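Side-chain contacts in uncharacterized protein (Bacteroides dorei DSM 17855, PDB 5TGF), which is of unknown function but is probably a hydrolase related to the serine beta-lactamases and can bind calcium: residues T11-I16 with I31-N36; P249-E254 with T262-L267. All blocks are in the same frame, centred on the assembly; numbering follows the deposited sequence.

How the contacts relate
Two small apolar contacts illustrate how apolar side chains join separate parts of a beta-lactamase-like fold without hydrogen bonds between the paired segments. Contact 1 comes first along the chain and joins helix 11-22 to strand 28-35 of the antiparallel sheet. Contact 2 opens only after it has closed, and joins the start of helix 252-257 to the loop that leads into strand 270-274, an outermost strand of that same sheet. The two do not touch: their centres lie 25 Å apart and their nearest atoms about 13 Å. Contact 1 therefore belongs to the helical cover of the sheet, contact 2 to the loop before the edge strand opposite strand 38-46, the neighbour of 28-35.

Contact 1. Residues T11-I16 with I31-N36; sequences TPLDSI and ICVVKN
Leu13, on the N-terminal helix 11-22, reaches tip to tip toward Ile31 on strand 28-35, an example of the helix-on-sheet packing found in the beta-lactamase fold, where terminal helices cover one face of the antiparallel sheet. The meeting atoms are the ends of two branched chains: Leu13 CD2 lies 4.1 Å from Ile31 CD1. The same leucine methyl also approaches Val33, with CD2 of Leu13 at 4.3 Å from CG2 of Val33, so one methyl serves two strand residues. Ile31 and Val33 are two apart in an extended strand and therefore face the helix together, whereas Cys32 between them is turned to the other face, where it meets Leu207 and Ile211 of helix 207-218.

The first torsion is alike in both partners. That of Leu13 (chi1 179°) sets CG anti to the backbone N, from where CD2 reaches the strand; Ile31 does likewise with CG1 (chi1 -170°), which brings CD1 to the leucine. Three buried side chains thus form a small apolar cluster, closed around Leu13 by Phe41 of the neighbouring strand and by Leu329 and Ile336 of the C-terminal helix.

A polar link ties the same helix to strand 38-46: Asp14 OD1 takes a salt bridge from Lys43 and a hydrogen bond with Tyr45. On the helix itself, Thr11 O accepts two bonds from one residue, from Ser15 N at 2.9 Å and from Ser15 OG at 3.1 Å, the hydroxyl sitting 41° out of the carbonyl plane.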
# COMPACT_ATOMS: atom_id res chain seq x y z
N THR A 11 -6.32 -24.68 10.61
CA THR A 11 -5.10 -25.43 10.59
C THR A 11 -4.22 -25.23 9.34
O THR A 11 -3.01 -25.12 9.48
CB THR A 11 -5.38 -26.94 10.76
OG1 THR A 11 -6.04 -27.13 12.00
CG2 THR A 11 -4.11 -27.73 10.75
N PRO A 12 -4.81 -25.26 8.13
CA PRO A 12 -3.93 -25.12 6.98
C PRO A 12 -3.16 -23.76 6.96
O PRO A 12 -2.00 -23.70 6.53
CB PRO A 12 -4.87 -25.26 5.79
CG PRO A 12 -6.06 -25.99 6.33
CD PRO A 12 -6.21 -25.47 7.72
N LEU A 13 -3.80 -22.69 7.42
CA LEU A 13 -3.14 -21.38 7.48
C LEU A 13 -2.04 -21.40 8.54
O LEU A 13 -0.91 -20.99 8.30
CB LEU A 13 -4.16 -20.29 7.78
CG LEU A 13 -3.64 -18.86 7.89
CD1 LEU A 13 -3.06 -18.44 6.55
CD2 LEU A 13 -4.76 -17.91 8.32
N ASP A 14 -2.39 -21.91 9.73
CA ASP A 14 -1.43 -21.98 10.85
C ASP A 14 -0.22 -22.84 10.45
O ASP A 14 0.93 -22.54 10.80
CB ASP A 14 -2.14 -22.52 12.09
CG ASP A 14 -1.25 -22.54 13.34
OD1 ASP A 14 -0.52 -21.56 13.61
OD2 ASP A 14 -1.37 -23.53 14.11
N SER A 15 -0.44 -23.88 9.65
CA SER A 15 0.66 -24.77 9.28
C SER A 15 1.62 -24.04 8.38
O SER A 15 2.83 -24.19 8.49
CB SER A 15 0.18 -26.05 8.57
OG SER A 15 -0.44 -26.93 9.48
N ILE A 16 1.07 -23.25 7.46
CA ILE A 16 1.93 -22.54 6.50
C ILE A 16 2.77 -21.50 7.24
O ILE A 16 3.97 -21.40 7.03
CB ILE A 16 1.10 -21.88 5.39
CG1 ILE A 16 0.47 -22.97 4.50
CG2 ILE A 16 1.98 -20.94 4.56
CD1 ILE A 16 -0.60 -22.44 3.53
N ILE A 31 -0.92 -12.55 12.69
CA ILE A 31 -2.00 -12.46 11.73
C ILE A 31 -3.35 -12.23 12.41
O ILE A 31 -3.57 -12.64 13.57
CB ILE A 31 -2.04 -13.71 10.86
CG1 ILE A 31 -3.01 -13.51 9.71
CG2 ILE A 31 -2.39 -14.94 11.68
CD1 ILE A 31 -2.71 -14.40 8.54
N CYS A 32 -4.22 -11.52 11.70
CA CYS A 32 -5.64 -11.38 12.07
C CYS A 32 -6.51 -11.48 10.82
O CYS A 32 -6.20 -10.84 9.81
CB CYS A 32 -5.87 -10.05 12.79
SG CYS A 32 -7.58 -9.80 13.38
N VAL A 33 -7.54 -12.34 10.88
CA VAL A 33 -8.50 -12.55 9.78
C VAL A 33 -9.91 -12.28 10.30
O VAL A 33 -10.32 -12.86 11.32
CB VAL A 33 -8.44 -13.99 9.20
CG1 VAL A 33 -9.47 -14.16 8.08
CG2 VAL A 33 -7.03 -14.34 8.75
N VAL A 34 -10.63 -11.39 9.63
CA VAL A 34 -11.94 -10.96 10.06
C VAL A 34 -12.93 -11.24 8.94
O VAL A 34 -12.65 -10.91 7.77
CB VAL A 34 -11.97 -9.46 10.38
CG1 VAL A 34 -13.34 -9.01 10.88
CG2 VAL A 34 -10.91 -9.13 11.42
N LYS A 35 -14.05 -11.89 9.27
CA LYS A 35 -15.09 -12.20 8.26
C LYS A 35 -16.42 -11.67 8.74
O LYS A 35 -16.81 -11.93 9.89
CB LYS A 35 -15.19 -13.68 7.95
CG LYS A 35 -16.34 -14.02 6.99
CD LYS A 35 -16.39 -15.51 6.71
CE LYS A 35 -17.14 -15.87 5.43
NZ LYS A 35 -18.57 -15.53 5.52
N ASN A 36 -17.06 -10.87 7.90
CA ASN A 36 -18.34 -10.26 8.25
C ASN A 36 -18.27 -9.64 9.67
O ASN A 36 -19.16 -9.85 10.48
CB ASN A 36 -19.48 -11.30 8.10
CG ASN A 36 -19.64 -11.81 6.66
OD1 ASN A 36 -19.74 -13.01 6.43
ND2 ASN A 36 -19.61 -10.90 5.68

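Contact 2. Residues P249-E254 with T262-L267; sequences PGEYVE and TSIYGL
Val253 overlaps the side chain of Ile264, the two lying alongside one another and running in opposing senses where the first turn of helix 252-257 packs against the loop that feeds strand 270-274 in this beta-lactamase-like fold. The overlap engages more than methyl ends: Val253 CB lies 3.9 Å from Ile264 CG2, and Val253 CG2 lies 4.0 Å from Ile264 CB. The valine's other branch, CG1, approaches the same isoleucine methyl, CG2, at 4.1 Å. With chi1 at 61°, Ile264 tucks CG1 between its backbone N and carbonyl carbon, and CD1 at the end of that branch meets Glu251 CB at 4.1 Å. One isoleucine thus spans two helix-start residues, while Trp270 of the strand touches both it and Val253.

Ser263, just before Ile264, centres an inverse gamma turn, the bond from Ile264 N to Thr262 O across it being weak, and Ser263 O accepts from the side chain of Arg271. The next residue, Tyr265, sets its ring edge-to-face with both His106 and Trp270.

Glu251 occupies the N-cap position and meets Ile264 chiefly through its CB, because a bend at chi2 (-71°) leads the carboxylate away; its side chain lies near, without touching, the residues of a possible SxxK motif of the serine beta-lactamase type. A glycerol, probably from the crystallisation liquor, sits at the helix start, its O1 hydrogen-bonded to both Glu251 OE1 and Tyr252 N.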
# COMPACT_ATOMS: atom_id res chain seq x y z
N PRO A 249 4.97 -7.96 -19.21
CA PRO A 249 4.89 -9.28 -18.60
C PRO A 249 5.59 -9.33 -17.27
O PRO A 249 6.62 -8.69 -17.08
CB PRO A 249 5.62 -10.20 -19.62
CG PRO A 249 5.62 -9.45 -20.91
CD PRO A 249 5.59 -7.99 -20.55
N GLY A 250 5.04 -10.10 -16.33
CA GLY A 250 5.75 -10.42 -15.09
C GLY A 250 5.67 -9.38 -13.96
O GLY A 250 6.49 -9.39 -13.07
N GLU A 251 4.67 -8.49 -13.97
CA GLU A 251 4.46 -7.66 -12.78
C GLU A 251 3.78 -8.53 -11.71
O GLU A 251 3.37 -9.66 -11.97
CB GLU A 251 3.61 -6.43 -13.13
CG GLU A 251 4.17 -5.55 -14.24
CD GLU A 251 5.41 -4.75 -13.85
OE1 GLU A 251 5.76 -4.64 -12.66
OE2 GLU A 251 6.09 -4.26 -14.77
N TYR A 252 3.68 -7.98 -10.51
CA TYR A 252 3.28 -8.74 -9.32
C TYR A 252 1.99 -9.53 -9.48
O TYR A 252 1.94 -10.69 -9.09
CB TYR A 252 3.21 -7.82 -8.10
CG TYR A 252 2.51 -8.46 -6.93
CD1 TYR A 252 3.18 -9.28 -6.02
CD2 TYR A 252 1.19 -8.23 -6.73
CE1 TYR A 252 2.49 -9.83 -4.96
CE2 TYR A 252 0.51 -8.75 -5.67
CZ TYR A 252 1.15 -9.60 -4.82
OH TYR A 252 0.35 -10.18 -3.85
N VAL A 253 0.94 -8.94 -10.04
CA VAL A 253 -0.34 -9.67 -10.12
C VAL A 253 -0.23 -10.93 -11.02
O VAL A 253 -0.74 -12.03 -10.66
CB VAL A 253 -1.48 -8.73 -10.53
CG1 VAL A 253 -2.70 -9.49 -10.98
CG2 VAL A 253 -1.82 -7.76 -9.40
N GLU A 254 0.44 -10.79 -12.16
CA GLU A 254 0.64 -11.92 -13.08
C GLU A 254 1.58 -12.97 -12.48
O GLU A 254 1.25 -14.15 -12.44
CB GLU A 254 1.19 -11.47 -14.46
CG GLU A 254 1.53 -12.66 -15.41
CD GLU A 254 2.39 -12.26 -16.64
OE1 GLU A 254 2.12 -11.18 -17.20
OE2 GLU A 254 3.36 -12.98 -17.03
N THR A 262 -5.14 -6.21 -17.22
CA THR A 262 -4.18 -5.10 -17.26
C THR A 262 -4.47 -4.09 -16.16
O THR A 262 -3.59 -3.28 -15.84
CB THR A 262 -4.21 -4.34 -18.63
OG1 THR A 262 -5.50 -3.78 -18.83
CG2 THR A 262 -3.91 -5.24 -19.75
N SER A 263 -5.67 -4.14 -15.56
CA SER A 263 -6.12 -3.17 -14.56
C SER A 263 -5.58 -3.57 -13.17
O SER A 263 -6.34 -3.72 -12.20
CB SER A 263 -7.64 -3.10 -14.54
OG SER A 263 -8.22 -4.35 -14.24
N ILE A 264 -4.26 -3.67 -13.07
CA ILE A 264 -3.63 -4.30 -11.89
C ILE A 264 -3.46 -3.38 -10.67
O ILE A 264 -3.05 -3.85 -9.59
CB ILE A 264 -2.26 -4.92 -12.24
CG1 ILE A 264 -1.30 -3.84 -12.76
CG2 ILE A 264 -2.50 -6.08 -13.22
CD1 ILE A 264 0.07 -4.35 -13.16
N TYR A 265 -3.77 -2.09 -10.81
CA TYR A 265 -3.48 -1.16 -9.71
C TYR A 265 -4.52 -0.06 -9.65
O TYR A 265 -4.99 0.42 -10.68
CB TYR A 265 -2.06 -0.57 -9.87
CG TYR A 265 -1.33 -0.26 -8.59
CD1 TYR A 265 -0.63 -1.23 -7.90
CD2 TYR A 265 -1.36 1.04 -8.04
CE1 TYR A 265 0.06 -0.94 -6.74
CE2 TYR A 265 -0.68 1.33 -6.86
CZ TYR A 265 0.03 0.34 -6.22
OH TYR A 265 0.75 0.65 -5.06
N GLY A 266 -4.82 0.35 -8.42
CA GLY A 266 -5.66 1.49 -8.14
C GLY A 266 -4.82 2.66 -7.68
O GLY A 266 -3.87 3.06 -8.38
N LEU A 267 -5.21 3.28 -6.55
CA LEU A 267 -4.39 4.30 -5.89
C LEU A 267 -3.68 3.71 -4.69
O LEU A 267 -4.30 3.31 -3.70
CB LEU A 267 -5.25 5.48 -5.44
CG LEU A 267 -6.12 6.11 -6.54
CD1 LEU A 267 -7.02 7.19 -5.95
CD2 LEU A 267 -5.28 6.73 -7.64